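PDB 2R79: periplasmic binding protein from Pseudomonas aeruginosa, which binds heme in the periplasm and probably delivers it to a membrane transporter for heme uptake. Local coordinates for residues P2-S7 with K24-D29; P60-G65 with R84-S89; T66-P71 with L88-D93; P142-V147 with P195-I200; R231-D236 with S256-P261. All coordinates share one frame; numbering follows the deposited sequence.

Contacts 1 and 2 belong to one parallel sheet, where strands 5-7 and 62-65 are neighbours; their centres are 9 Å apart. Contact 3 continues contact 2 past the strand ends and shares Leu88 and Ser89 with it. Contacts 4 and 5 lie on the other side of the chain's centre and meet through strands 197-202 and 232-235. Contacts 1 and 4 are largely buried, and the other three are partly so. Contacts 1, 2 and 4 are ladders of backbone hydrogen bonds with apolar packing. Contact 3 uses the carboxylate of Glu67 on a backbone N-H, and the neighbouring Glu68 lies near the heme. Contact 5 has no direct hydrogen bond and relies mainly on hydrocarbon.

Contact 1 of 5, residues P2-S7 with K24-D29; sequences PQRWVS and KLVGVD
Lys24 runs beside Trp5, and Arg4 reaches over Val26. The Lys24 chain is extended beyond CG and crosses the indole at a slant, with its CB 3.8 Å from Trp5 CD1. The indole is held by its own segment: Trp5 NE1 donates to Pro2 O at 3.1 Å. Pro2 O lies close to the ring plane, but the N-H comes to it from above the carbonyl plane. A water between Lys24 NZ and Pro2 O appears to bridge them, though its approach to Pro2 O is very short. Val26, the extra residue of the bulge, stands at about a right angle to Arg4. Its CG1 sits over one face of the guanidinium, toward the rim, 3.3 Å from Arg4 CZ. The Arg4 chain bends at chi3 (100°), which swings the flat group across the methyl. Gly283 of the second subunit also packs on Arg4. Leu25 CD2 touches both Trp5 CB and Ser7 CB, at 3.9 Å from each. The backbones pair in parallel. Trp5 N donates to Lys24 O at 2.7 Å. Trp5 O takes Val26 N at 2.7 Å and, weakly, Gly27 N. This double use marks a beta bulge, where the register slips by one residue. Ser7 N then bonds to Gly27 O, and Asp29 N to Ser7 O. Asp29 itself bonds to Thr31, and its side chain lies about 7 Å from the heme. The two strands, with helix 10-18 between them, form a beta-alpha-beta unit at the edge of the parallel sheet.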
# COMPACT_ATOMS: atom_id res chain seq x y z
N PRO A 2 -23.35 3.95 -34.49
CA PRO A 2 -22.87 5.03 -33.62
C PRO A 2 -21.41 4.85 -33.19
O PRO A 2 -20.99 3.75 -32.84
CB PRO A 2 -23.85 4.99 -32.44
CG PRO A 2 -24.34 3.58 -32.44
CD PRO A 2 -24.52 3.29 -33.90
N GLN A 3 -20.65 5.95 -33.20
CA GLN A 3 -19.24 5.92 -32.82
C GLN A 3 -18.96 6.55 -31.47
O GLN A 3 -18.02 6.15 -30.78
CB GLN A 3 -18.40 6.62 -33.88
CG GLN A 3 -18.46 5.97 -35.24
CD GLN A 3 -18.05 4.52 -35.19
OE1 GLN A 3 -16.92 4.19 -34.82
NE2 GLN A 3 -18.96 3.63 -35.57
N ARG A 4 -19.75 7.55 -31.10
CA ARG A 4 -19.56 8.21 -29.81
C ARG A 4 -20.77 7.94 -28.92
O ARG A 4 -21.88 8.38 -29.20
CB ARG A 4 -19.39 9.72 -30.00
CG ARG A 4 -18.26 10.12 -30.96
CD ARG A 4 -17.78 11.54 -30.66
NE ARG A 4 -16.54 11.52 -29.88
CZ ARG A 4 -16.27 12.35 -28.88
NH1 ARG A 4 -17.15 13.27 -28.52
NH2 ARG A 4 -15.11 12.26 -28.23
N TRP A 5 -20.53 7.19 -27.85
CA TRP A 5 -21.58 6.82 -26.91
C TRP A 5 -21.45 7.46 -25.54
O TRP A 5 -20.36 7.63 -25.02
CB TRP A 5 -21.57 5.31 -26.67
CG TRP A 5 -21.86 4.44 -27.85
CD1 TRP A 5 -21.31 4.52 -29.10
CD2 TRP A 5 -22.71 3.28 -27.86
NE1 TRP A 5 -21.76 3.48 -29.88
CE2 TRP A 5 -22.61 2.71 -29.14
CE3 TRP A 5 -23.53 2.67 -26.90
CZ2 TRP A 5 -23.32 1.55 -29.50
CZ3 TRP A 5 -24.23 1.52 -27.25
CH2 TRP A 5 -24.11 0.97 -28.54
N VAL A 6 -22.59 7.82 -24.97
CA VAL A 6 -22.64 8.36 -23.62
C VAL A 6 -23.59 7.38 -22.94
O VAL A 6 -24.67 7.09 -23.46
CB VAL A 6 -23.21 9.79 -23.58
CG1 VAL A 6 -23.61 10.15 -22.16
CG2 VAL A 6 -22.15 10.76 -24.07
N SER A 7 -23.19 6.86 -21.79
CA SER A 7 -24.02 5.88 -21.11
C SER A 7 -24.39 6.22 -19.68
O SER A 7 -23.54 6.61 -18.87
CB SER A 7 -23.32 4.52 -21.14
OG SER A 7 -24.09 3.55 -20.45
N LYS A 24 -15.69 3.33 -27.70
CA LYS A 24 -16.76 4.14 -28.25
C LYS A 24 -17.46 4.98 -27.19
O LYS A 24 -18.26 5.85 -27.52
CB LYS A 24 -17.76 3.26 -29.00
CG LYS A 24 -17.18 2.68 -30.27
CD LYS A 24 -18.19 1.88 -31.05
CE LYS A 24 -17.60 1.42 -32.37
NZ LYS A 24 -18.48 0.45 -33.06
N LEU A 25 -17.16 4.71 -25.92
CA LEU A 25 -17.75 5.46 -24.81
C LEU A 25 -17.00 6.77 -24.60
O LEU A 25 -15.81 6.76 -24.31
CB LEU A 25 -17.68 4.63 -23.51
CG LEU A 25 -18.68 3.50 -23.31
CD1 LEU A 25 -18.35 2.72 -22.04
CD2 LEU A 25 -20.09 4.07 -23.24
N VAL A 26 -17.69 7.90 -24.75
CA VAL A 26 -17.04 9.19 -24.55
C VAL A 26 -17.47 9.86 -23.25
O VAL A 26 -16.89 10.87 -22.84
CB VAL A 26 -17.31 10.17 -25.74
CG1 VAL A 26 -16.73 9.60 -27.03
CG2 VAL A 26 -18.80 10.44 -25.88
N GLY A 27 -18.47 9.29 -22.60
CA GLY A 27 -18.94 9.85 -21.34
C GLY A 27 -19.90 8.92 -20.62
O GLY A 27 -20.62 8.15 -21.25
N VAL A 28 -19.91 9.00 -19.29
CA VAL A 28 -20.79 8.16 -18.49
C VAL A 28 -21.31 8.88 -17.25
O VAL A 28 -20.76 9.91 -16.84
CB VAL A 28 -20.08 6.87 -18.04
CG1 VAL A 28 -19.56 6.12 -19.25
CG2 VAL A 28 -18.94 7.22 -17.10
N ASP A 29 -22.38 8.35 -16.67
CA ASP A 29 -22.96 8.95 -15.48
C ASP A 29 -22.16 8.46 -14.27
O ASP A 29 -21.35 7.54 -14.39
CB ASP A 29 -24.43 8.54 -15.33
CG ASP A 29 -24.59 7.12 -14.83
OD1 ASP A 29 -24.21 6.18 -15.56
OD2 ASP A 29 -25.10 6.95 -13.70
O HOH W 1 -21.11 1.22 -32.66

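Contact 2 of 5, residues P60-G65 with R84-S89; sequences PDILIG and RVETLS
Ile62 meets Glu86 because its CG1 is turned opposite the backbone N (chi1 179°) and the chain runs straight on to CD1. That methyl lies 3.6 Å from Glu86 CG, and the two side chains cross at about a right angle. Glu86 bends at chi2 (-64°), which folds its carboxylate back toward Arg84. Ile62 and Glu86 belong to a beta-alpha-beta unit: strand 62-65, helix 72-80, then strand 85-87 parallel to the first. Leu63 N donates to Arg84 O, and Leu63 O accepts from Glu86 N, each at 2.7 Å. Gly65 N reaches Glu86 O at 3.2 Å, a more bent bond. Gly65 O takes Leu88 N and extends the pairing just beyond the strand. On one face of the sheet, Leu63 and Val85 lie side by side and point the same way, with Leu63 CD2 4.1 Å from Val85 CG2. On the other face, the Ile64 and Glu86 side chains pass at a slant, Ile64 CG2 near Glu86 CB. Ile62 CD1 also sits well above the guanidinium of Arg84, near its rim. Trp107 of helix 94-108 adds a cation-pi contact to Arg84 and touches Glu86 and Leu88. Asp61 OD2 bonds to Arg4 N, just before strand 5-7. The Arg84 chain is fully stretched, and its CB packs on Asp61 O at 3.2 Å. Its NE closes a salt bridge with Glu86 OE2 at 3.1 Å: the N-H...O angle is almost straight (176°), and OE2 lies in the guanidinium plane, while the N-H meets that oxygen from above the carboxylate plane.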
# COMPACT_ATOMS: atom_id res chain seq x y z
N PRO A 60 -22.35 13.46 -28.72
CA PRO A 60 -22.71 12.04 -28.76
C PRO A 60 -23.57 11.62 -29.95
O PRO A 60 -24.47 12.36 -30.36
CB PRO A 60 -23.43 11.84 -27.44
CG PRO A 60 -24.19 13.12 -27.31
CD PRO A 60 -23.14 14.15 -27.68
N ASP A 61 -23.29 10.44 -30.49
CA ASP A 61 -24.08 9.91 -31.59
C ASP A 61 -25.26 9.17 -30.97
O ASP A 61 -26.31 9.02 -31.59
CB ASP A 61 -23.26 8.94 -32.43
CG ASP A 61 -22.24 9.65 -33.30
OD1 ASP A 61 -22.65 10.53 -34.09
OD2 ASP A 61 -21.04 9.32 -33.21
N ILE A 62 -25.09 8.73 -29.73
CA ILE A 62 -26.14 8.00 -29.05
C ILE A 62 -26.07 8.10 -27.54
O ILE A 62 -24.99 8.15 -26.96
CB ILE A 62 -26.11 6.50 -29.45
CG1 ILE A 62 -27.21 5.73 -28.71
CG2 ILE A 62 -24.75 5.91 -29.13
CD1 ILE A 62 -27.30 4.27 -29.10
N LEU A 63 -27.23 8.16 -26.92
CA LEU A 63 -27.33 8.22 -25.47
C LEU A 63 -28.17 7.03 -25.06
O LEU A 63 -29.30 6.87 -25.52
CB LEU A 63 -28.01 9.52 -25.02
CG LEU A 63 -28.40 9.54 -23.53
CD1 LEU A 63 -27.16 9.32 -22.67
CD2 LEU A 63 -29.06 10.87 -23.18
N ILE A 64 -27.62 6.17 -24.20
CA ILE A 64 -28.35 5.01 -23.74
C ILE A 64 -28.60 5.08 -22.24
O ILE A 64 -27.79 5.63 -21.49
CB ILE A 64 -27.60 3.68 -24.07
CG1 ILE A 64 -26.28 3.61 -23.31
CG2 ILE A 64 -27.33 3.59 -25.57
CD1 ILE A 64 -25.54 2.30 -23.50
N GLY A 65 -29.73 4.54 -21.82
CA GLY A 65 -30.08 4.53 -20.41
C GLY A 65 -31.31 3.67 -20.22
O GLY A 65 -31.84 3.11 -21.19
N ARG A 84 -29.54 11.02 -30.46
CA ARG A 84 -30.25 9.76 -30.52
C ARG A 84 -30.33 9.16 -29.11
O ARG A 84 -29.32 8.72 -28.56
CB ARG A 84 -29.53 8.79 -31.45
CG ARG A 84 -30.15 7.41 -31.51
CD ARG A 84 -29.32 6.49 -32.39
NE ARG A 84 -29.82 5.13 -32.37
CZ ARG A 84 -29.28 4.13 -33.05
NH1 ARG A 84 -28.22 4.35 -33.81
NH2 ARG A 84 -29.79 2.91 -32.97
N VAL A 85 -31.52 9.15 -28.53
CA VAL A 85 -31.72 8.62 -27.18
C VAL A 85 -32.40 7.26 -27.18
O VAL A 85 -33.54 7.12 -27.63
CB VAL A 85 -32.57 9.59 -26.33
CG1 VAL A 85 -32.87 8.97 -24.98
CG2 VAL A 85 -31.83 10.90 -26.15
N GLU A 86 -31.69 6.25 -26.68
CA GLU A 86 -32.21 4.90 -26.60
C GLU A 86 -32.53 4.54 -25.16
O GLU A 86 -31.79 4.90 -24.24
CB GLU A 86 -31.19 3.90 -27.14
CG GLU A 86 -30.87 4.04 -28.61
CD GLU A 86 -32.06 3.77 -29.51
OE1 GLU A 86 -32.78 2.78 -29.26
OE2 GLU A 86 -32.26 4.55 -30.47
N THR A 87 -33.63 3.82 -24.95
CA THR A 87 -34.00 3.43 -23.60
C THR A 87 -34.06 1.92 -23.50
O THR A 87 -34.90 1.27 -24.13
CB THR A 87 -35.37 4.01 -23.20
OG1 THR A 87 -35.30 5.44 -23.21
CG2 THR A 87 -35.76 3.53 -21.81
N LEU A 88 -33.15 1.35 -22.71
CA LEU A 88 -33.13 -0.09 -22.52
C LEU A 88 -33.93 -0.39 -21.26
O LEU A 88 -34.47 0.52 -20.64
CB LEU A 88 -31.70 -0.61 -22.39
CG LEU A 88 -30.99 -0.76 -23.74
CD1 LEU A 88 -30.84 0.60 -24.41
CD2 LEU A 88 -29.64 -1.40 -23.54
N SER A 89 -34.01 -1.66 -20.89
CA SER A 89 -34.78 -2.07 -19.73
C SER A 89 -33.96 -2.34 -18.47
O SER A 89 -32.93 -3.01 -18.51
CB SER A 89 -35.60 -3.32 -20.07
OG SER A 89 -36.32 -3.77 -18.94

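Contact 3 of 5, residues T66-P71 with L88-D93; sequences TEEMGP and LSAKPD
Thr66 and Leu88 come within 4.8 Å, CA to CA, just past the ends of their strands, and residues 66 to 69 then fold into a type I beta turn. The turn is closed by Met69 N bonding to Thr66 O. Leu88 O also receives a CA-H contact from Thr66 CA at 3.3 Å. Glu67 carries the polar link. Its chain bends at chi2 (60°), which brings the carboxylate back to the other loop. Ala90 N donates to Glu67 OE1 at 2.8 Å, using the syn lone pair of that oxygen. The methyl of Ala90 points toward the turn and packs on Thr66 CB at 3.5 Å. Glu68 OE1 stands 4.0 Å from the same methyl, while its OE2 bonds to Gln47 NE2 and Gly242 N. Ser89 OG accepts from Lys91 N, an ST turn in the second loop. Both segments are loops at the C-terminal ends of parallel strands, where such folds commonly place their binding sites. Here the side chain of Glu68 lies about 6 Å from the heme and about 6 Å from the side chain of Tyr46, the axial ligand of its iron.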
# COMPACT_ATOMS: atom_id res chain seq x y z
N THR A 66 -31.78 3.55 -18.98
CA THR A 66 -32.97 2.76 -18.71
C THR A 66 -34.12 3.68 -18.34
O THR A 66 -34.07 4.89 -18.59
CB THR A 66 -32.73 1.77 -17.54
OG1 THR A 66 -32.53 2.50 -16.33
CG2 THR A 66 -31.51 0.90 -17.82
N GLU A 67 -35.16 3.11 -17.73
CA GLU A 67 -36.32 3.88 -17.31
C GLU A 67 -35.92 4.89 -16.24
O GLU A 67 -36.45 6.00 -16.20
CB GLU A 67 -37.40 2.96 -16.73
CG GLU A 67 -37.90 1.89 -17.67
CD GLU A 67 -36.80 0.96 -18.14
OE1 GLU A 67 -36.09 0.40 -17.28
OE2 GLU A 67 -36.66 0.79 -19.37
N GLU A 68 -34.98 4.50 -15.39
CA GLU A 68 -34.52 5.36 -14.31
C GLU A 68 -33.63 6.52 -14.75
O GLU A 68 -33.09 7.25 -13.92
CB GLU A 68 -33.82 4.53 -13.22
CG GLU A 68 -32.79 3.55 -13.71
CD GLU A 68 -32.48 2.46 -12.68
OE1 GLU A 68 -33.43 1.80 -12.22
OE2 GLU A 68 -31.28 2.26 -12.35
N MET A 69 -33.48 6.69 -16.06
CA MET A 69 -32.67 7.78 -16.59
C MET A 69 -33.58 8.99 -16.77
O MET A 69 -34.69 8.87 -17.29
CB MET A 69 -32.05 7.40 -17.94
CG MET A 69 -31.49 8.59 -18.72
SD MET A 69 -30.65 8.13 -20.24
CE MET A 69 -32.02 7.57 -21.26
N GLY A 70 -33.12 10.16 -16.34
CA GLY A 70 -33.91 11.37 -16.46
C GLY A 70 -33.20 12.61 -15.96
O GLY A 70 -31.98 12.63 -15.86
N PRO A 71 -33.95 13.68 -15.63
CA PRO A 71 -35.42 13.77 -15.71
C PRO A 71 -35.95 13.75 -17.14
O PRO A 71 -35.19 13.84 -18.10
CB PRO A 71 -35.71 15.08 -14.99
CG PRO A 71 -34.54 15.92 -15.39
CD PRO A 71 -33.38 14.96 -15.20
N LEU A 88 -33.15 1.35 -22.71
CA LEU A 88 -33.13 -0.09 -22.52
C LEU A 88 -33.93 -0.39 -21.26
O LEU A 88 -34.47 0.52 -20.64
CB LEU A 88 -31.70 -0.61 -22.39
CG LEU A 88 -30.99 -0.76 -23.74
CD1 LEU A 88 -30.84 0.60 -24.41
CD2 LEU A 88 -29.64 -1.40 -23.54
N SER A 89 -34.01 -1.66 -20.89
CA SER A 89 -34.78 -2.07 -19.73
C SER A 89 -33.96 -2.34 -18.47
O SER A 89 -32.93 -3.01 -18.51
CB SER A 89 -35.60 -3.32 -20.07
OG SER A 89 -36.32 -3.77 -18.94
N ALA A 90 -34.44 -1.81 -17.34
CA ALA A 90 -33.77 -2.01 -16.06
C ALA A 90 -34.46 -3.11 -15.27
O ALA A 90 -34.07 -3.43 -14.16
CB ALA A 90 -33.78 -0.71 -15.26
N LYS A 91 -35.50 -3.70 -15.86
CA LYS A 91 -36.24 -4.76 -15.18
C LYS A 91 -35.34 -5.92 -14.78
O LYS A 91 -34.49 -6.37 -15.55
CB LYS A 91 -37.39 -5.24 -16.06
CG LYS A 91 -38.44 -4.16 -16.27
CD LYS A 91 -39.58 -4.66 -17.14
CE LYS A 91 -40.59 -3.54 -17.41
NZ LYS A 91 -41.67 -3.97 -18.34
N PRO A 92 -35.51 -6.43 -13.55
CA PRO A 92 -34.78 -7.53 -12.93
C PRO A 92 -35.11 -8.92 -13.46
O PRO A 92 -35.59 -9.77 -12.71
CB PRO A 92 -35.14 -7.43 -11.45
CG PRO A 92 -35.68 -6.02 -11.30
CD PRO A 92 -36.43 -5.82 -12.57
N ASP A 93 -34.87 -9.17 -14.75
CA ASP A 93 -35.13 -10.50 -15.31
C ASP A 93 -34.33 -10.77 -16.59
O ASP A 93 -33.97 -9.84 -17.31
CB ASP A 93 -36.62 -10.70 -15.59
CG ASP A 93 -37.15 -9.79 -16.67
OD1 ASP A 93 -37.34 -8.59 -16.40
OD2 ASP A 93 -37.36 -10.28 -17.79

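Contact 4 of 5, residues P142-V147 with P195-I200; sequences PGVLLV and PVAVVI
Leu145 and Val199 meet through peptide groups, the flat units of this contact, since no aromatic ring, side-chain amide or guanidinium takes part. Val199 N donates to Leu145 O at 2.8 Å with a nearly straight bond (175°). Val199 O in turn accepts from Val147 N at 2.8 Å. Earlier in the ladder, Val196 N bonds to Gly143 O at 3.0 Å. Leu145 N to Ala197 O is long and weak, so the parallel pairing is looser there. Side chains cover both faces of the sheet. Val144, Leu146, Ala197 and Val199 lie on one face. Val144 CG1, turned opposite the backbone N (chi1 178°), comes 4.2 Å from Val199 CG2. Leu145, Val147, Val198 and Ile200 lie on the other face. There Val147 CG2 is 4.1 Å from Ile200 CG1. At the start of both segments, Pro142 CB packs on Val196 CG1 at 4.1 Å. All these side chains are hydrocarbon, and most of the residues are buried. Strand 143-150 also pairs with strands 155-158 and 174-175. Strand 197-202 pairs with 232-235, so the contact lies inside a mixed sheet. Helix 248-259 covers the Val144 and Val199 face with Phe259, while Leu232 of strand 232-235 packs on Val198 and Ile200.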
# COMPACT_ATOMS: atom_id res chain seq x y z
N PRO A 142 -32.00 -19.42 3.97
CA PRO A 142 -32.17 -18.43 5.04
C PRO A 142 -33.04 -17.22 4.66
O PRO A 142 -33.03 -16.77 3.51
CB PRO A 142 -30.74 -18.01 5.33
CG PRO A 142 -30.13 -18.01 3.94
CD PRO A 142 -30.66 -19.32 3.36
N GLY A 143 -33.78 -16.70 5.64
CA GLY A 143 -34.59 -15.51 5.41
C GLY A 143 -33.66 -14.31 5.49
O GLY A 143 -32.95 -14.15 6.48
N VAL A 144 -33.67 -13.46 4.47
CA VAL A 144 -32.76 -12.32 4.44
C VAL A 144 -33.43 -11.02 4.00
O VAL A 144 -34.49 -11.03 3.38
CB VAL A 144 -31.57 -12.62 3.48
CG1 VAL A 144 -30.63 -11.42 3.38
CG2 VAL A 144 -30.82 -13.85 3.96
N LEU A 145 -32.80 -9.90 4.33
CA LEU A 145 -33.29 -8.59 3.91
C LEU A 145 -32.15 -7.87 3.19
O LEU A 145 -30.99 -8.02 3.56
CB LEU A 145 -33.72 -7.76 5.13
CG LEU A 145 -35.00 -8.20 5.85
CD1 LEU A 145 -35.15 -7.42 7.14
CD2 LEU A 145 -36.20 -7.98 4.94
N LEU A 146 -32.50 -7.12 2.15
CA LEU A 146 -31.53 -6.34 1.37
C LEU A 146 -31.98 -4.89 1.51
O LEU A 146 -33.12 -4.56 1.19
CB LEU A 146 -31.58 -6.76 -0.11
CG LEU A 146 -30.71 -6.20 -1.25
CD1 LEU A 146 -30.46 -4.73 -1.08
CD2 LEU A 146 -29.41 -6.94 -1.30
N VAL A 147 -31.11 -4.02 2.00
CA VAL A 147 -31.48 -2.63 2.17
C VAL A 147 -30.54 -1.68 1.44
O VAL A 147 -29.33 -1.92 1.37
CB VAL A 147 -31.49 -2.22 3.67
CG1 VAL A 147 -32.49 -3.08 4.43
CG2 VAL A 147 -30.11 -2.37 4.26
N PRO A 195 -33.95 -11.14 10.46
CA PRO A 195 -33.20 -11.76 9.37
C PRO A 195 -31.97 -12.52 9.86
O PRO A 195 -31.32 -12.10 10.82
CB PRO A 195 -32.78 -10.58 8.50
CG PRO A 195 -33.63 -9.46 8.95
CD PRO A 195 -33.80 -9.68 10.41
N VAL A 196 -31.64 -13.61 9.18
CA VAL A 196 -30.46 -14.39 9.51
C VAL A 196 -29.25 -13.58 9.05
O VAL A 196 -28.16 -13.67 9.61
CB VAL A 196 -30.47 -15.75 8.78
CG1 VAL A 196 -29.06 -16.32 8.66
CG2 VAL A 196 -31.36 -16.72 9.54
N ALA A 197 -29.47 -12.77 8.01
CA ALA A 197 -28.42 -11.93 7.45
C ALA A 197 -29.06 -10.72 6.80
O ALA A 197 -30.19 -10.78 6.33
CB ALA A 197 -27.61 -12.70 6.42
N VAL A 198 -28.34 -9.61 6.80
CA VAL A 198 -28.84 -8.39 6.19
C VAL A 198 -27.81 -7.93 5.17
O VAL A 198 -26.63 -7.84 5.47
CB VAL A 198 -29.04 -7.29 7.25
CG1 VAL A 198 -29.49 -6.00 6.58
CG2 VAL A 198 -30.07 -7.73 8.26
N VAL A 199 -28.27 -7.65 3.95
CA VAL A 199 -27.37 -7.17 2.91
C VAL A 199 -27.55 -5.66 2.78
O VAL A 199 -28.66 -5.17 2.58
CB VAL A 199 -27.67 -7.86 1.55
CG1 VAL A 199 -26.80 -7.24 0.44
CG2 VAL A 199 -27.37 -9.36 1.66
N ILE A 200 -26.46 -4.92 2.91
CA ILE A 200 -26.49 -3.46 2.85
C ILE A 200 -25.78 -2.92 1.62
O ILE A 200 -24.61 -3.22 1.38
CB ILE A 200 -25.79 -2.85 4.07
CG1 ILE A 200 -26.33 -3.47 5.35
CG2 ILE A 200 -25.96 -1.34 4.06
CD1 ILE A 200 -25.25 -3.82 6.35

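Contact 5 of 5, residues R231-D236 with S256-P261; sequences RLLVLD and SAAFYP
Arg231, just before strand 232-235, extends toward Ala258 near the end of helix 248-259 and Pro261 just past it. Its CB already points at the helix. The chain stays stretched (chi2 -169°, chi3 -170°), which carries the tip to the helix end. CD passes Val196 O, just before strand 197-202, at 3.6 Å. At the tip, the guanidinium has Ala258 O over one face, with NH1 4.2 Å from that oxygen. A water lies in the guanidinium plane at its edge. It donates to Phe259 O at 2.9 Å and may accept weakly from NH1, a possible bridge from the arginine to the helix end. NH2 stands 3.8 Å from Pro261 CG, and the two side chains cross at about a right angle. NH2 also makes a weak hydrogen bond to Ser23 of the third subunit. Two residues along, Leu233 CD1 touches both Ala258 CB and Phe259 CE2, 3.9 Å from each. The leucine meets the phenylalanine ring obliquely. Leu275 of strand 275-276 touches the same leucine. The helix thus packs on the sheet through small and apolar groups, with the arginine at the border. No hydrogen bond joins the two segments directly. Cohesion therefore rests on the hydrocarbon packing round Leu233, while the positive tip of Arg231 may add a mild attraction to the carbonyls at the helix end, perhaps partly through the water.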
# COMPACT_ATOMS: atom_id res chain seq x y z
N ARG A 231 -23.36 -10.98 10.48
CA ARG A 231 -23.80 -11.16 9.11
C ARG A 231 -24.47 -9.94 8.47
O ARG A 231 -25.51 -10.05 7.81
CB ARG A 231 -24.71 -12.37 8.99
CG ARG A 231 -23.98 -13.66 9.27
CD ARG A 231 -24.79 -14.88 8.92
NE ARG A 231 -24.12 -16.08 9.42
CZ ARG A 231 -24.48 -17.32 9.12
NH1 ARG A 231 -25.52 -17.53 8.31
NH2 ARG A 231 -23.79 -18.34 9.62
N LEU A 232 -23.87 -8.78 8.69
CA LEU A 232 -24.33 -7.56 8.07
C LEU A 232 -23.36 -7.48 6.89
O LEU A 232 -22.23 -7.03 7.03
CB LEU A 232 -24.13 -6.36 8.99
CG LEU A 232 -24.93 -6.34 10.29
CD1 LEU A 232 -24.65 -5.03 11.03
CD2 LEU A 232 -26.42 -6.48 9.99
N LEU A 233 -23.81 -7.96 5.73
CA LEU A 233 -22.99 -8.00 4.53
C LEU A 233 -23.10 -6.73 3.71
O LEU A 233 -24.19 -6.26 3.41
CB LEU A 233 -23.38 -9.21 3.70
CG LEU A 233 -23.55 -10.50 4.52
CD1 LEU A 233 -24.16 -11.60 3.67
CD2 LEU A 233 -22.20 -10.94 5.08
N VAL A 234 -21.95 -6.18 3.32
CA VAL A 234 -21.95 -4.95 2.54
C VAL A 234 -21.74 -5.27 1.08
O VAL A 234 -20.75 -5.88 0.69
CB VAL A 234 -20.86 -3.99 3.04
CG1 VAL A 234 -20.90 -2.69 2.25
CG2 VAL A 234 -21.08 -3.72 4.52
N LEU A 235 -22.71 -4.87 0.27
CA LEU A 235 -22.68 -5.13 -1.16
C LEU A 235 -22.40 -3.87 -1.97
O LEU A 235 -22.85 -2.77 -1.61
CB LEU A 235 -24.02 -5.71 -1.62
CG LEU A 235 -24.07 -6.25 -3.05
CD1 LEU A 235 -23.30 -7.56 -3.10
CD2 LEU A 235 -25.50 -6.46 -3.49
N ASP A 236 -21.67 -4.04 -3.06
CA ASP A 236 -21.34 -2.95 -3.97
C ASP A 236 -22.66 -2.45 -4.55
O ASP A 236 -23.33 -3.15 -5.30
CB ASP A 236 -20.44 -3.47 -5.09
CG ASP A 236 -20.04 -2.39 -6.07
OD1 ASP A 236 -20.52 -1.23 -5.93
OD2 ASP A 236 -19.26 -2.71 -6.99
N SER A 256 -23.95 -16.32 -1.99
CA SER A 256 -24.40 -17.68 -1.71
C SER A 256 -23.43 -18.39 -0.78
O SER A 256 -23.84 -19.23 0.02
CB SER A 256 -24.62 -18.48 -3.01
OG SER A 256 -23.43 -18.66 -3.76
N ALA A 257 -22.14 -18.04 -0.86
CA ALA A 257 -21.14 -18.65 0.02
C ALA A 257 -21.39 -18.17 1.45
O ALA A 257 -21.25 -18.93 2.41
CB ALA A 257 -19.73 -18.27 -0.43
N ALA A 258 -21.78 -16.90 1.59
CA ALA A 258 -22.08 -16.33 2.91
C ALA A 258 -23.41 -16.88 3.44
O ALA A 258 -23.58 -17.03 4.65
CB ALA A 258 -22.15 -14.82 2.82
N PHE A 259 -24.34 -17.18 2.53
CA PHE A 259 -25.66 -17.71 2.90
C PHE A 259 -25.63 -19.19 3.28
O PHE A 259 -26.46 -19.65 4.06
CB PHE A 259 -26.65 -17.49 1.75
CG PHE A 259 -27.01 -16.03 1.52
CD1 PHE A 259 -27.66 -15.65 0.35
CD2 PHE A 259 -26.73 -15.06 2.47
CE1 PHE A 259 -28.01 -14.31 0.13
CE2 PHE A 259 -27.07 -13.72 2.27
CZ PHE A 259 -27.72 -13.35 1.09
N TYR A 260 -24.68 -19.94 2.72
CA TYR A 260 -24.52 -21.37 3.02
C TYR A 260 -23.06 -21.58 3.38
O TYR A 260 -22.31 -22.18 2.62
CB TYR A 260 -24.86 -22.23 1.81
CG TYR A 260 -26.29 -22.10 1.35
CD1 TYR A 260 -26.67 -21.07 0.48
CD2 TYR A 260 -27.27 -22.95 1.84
CE1 TYR A 260 -28.00 -20.90 0.12
CE2 TYR A 260 -28.60 -22.79 1.49
CZ TYR A 260 -28.96 -21.76 0.63
OH TYR A 260 -30.28 -21.60 0.27
N PRO A 261 -22.64 -21.11 4.56
CA PRO A 261 -21.26 -21.23 5.04
C PRO A 261 -20.70 -22.65 5.15
O PRO A 261 -19.49 -22.83 5.18
CB PRO A 261 -21.29 -20.50 6.38
CG PRO A 261 -22.68 -20.73 6.86
CD PRO A 261 -23.50 -20.52 5.61
O HOH W 2 -27.03 -18.86 6.81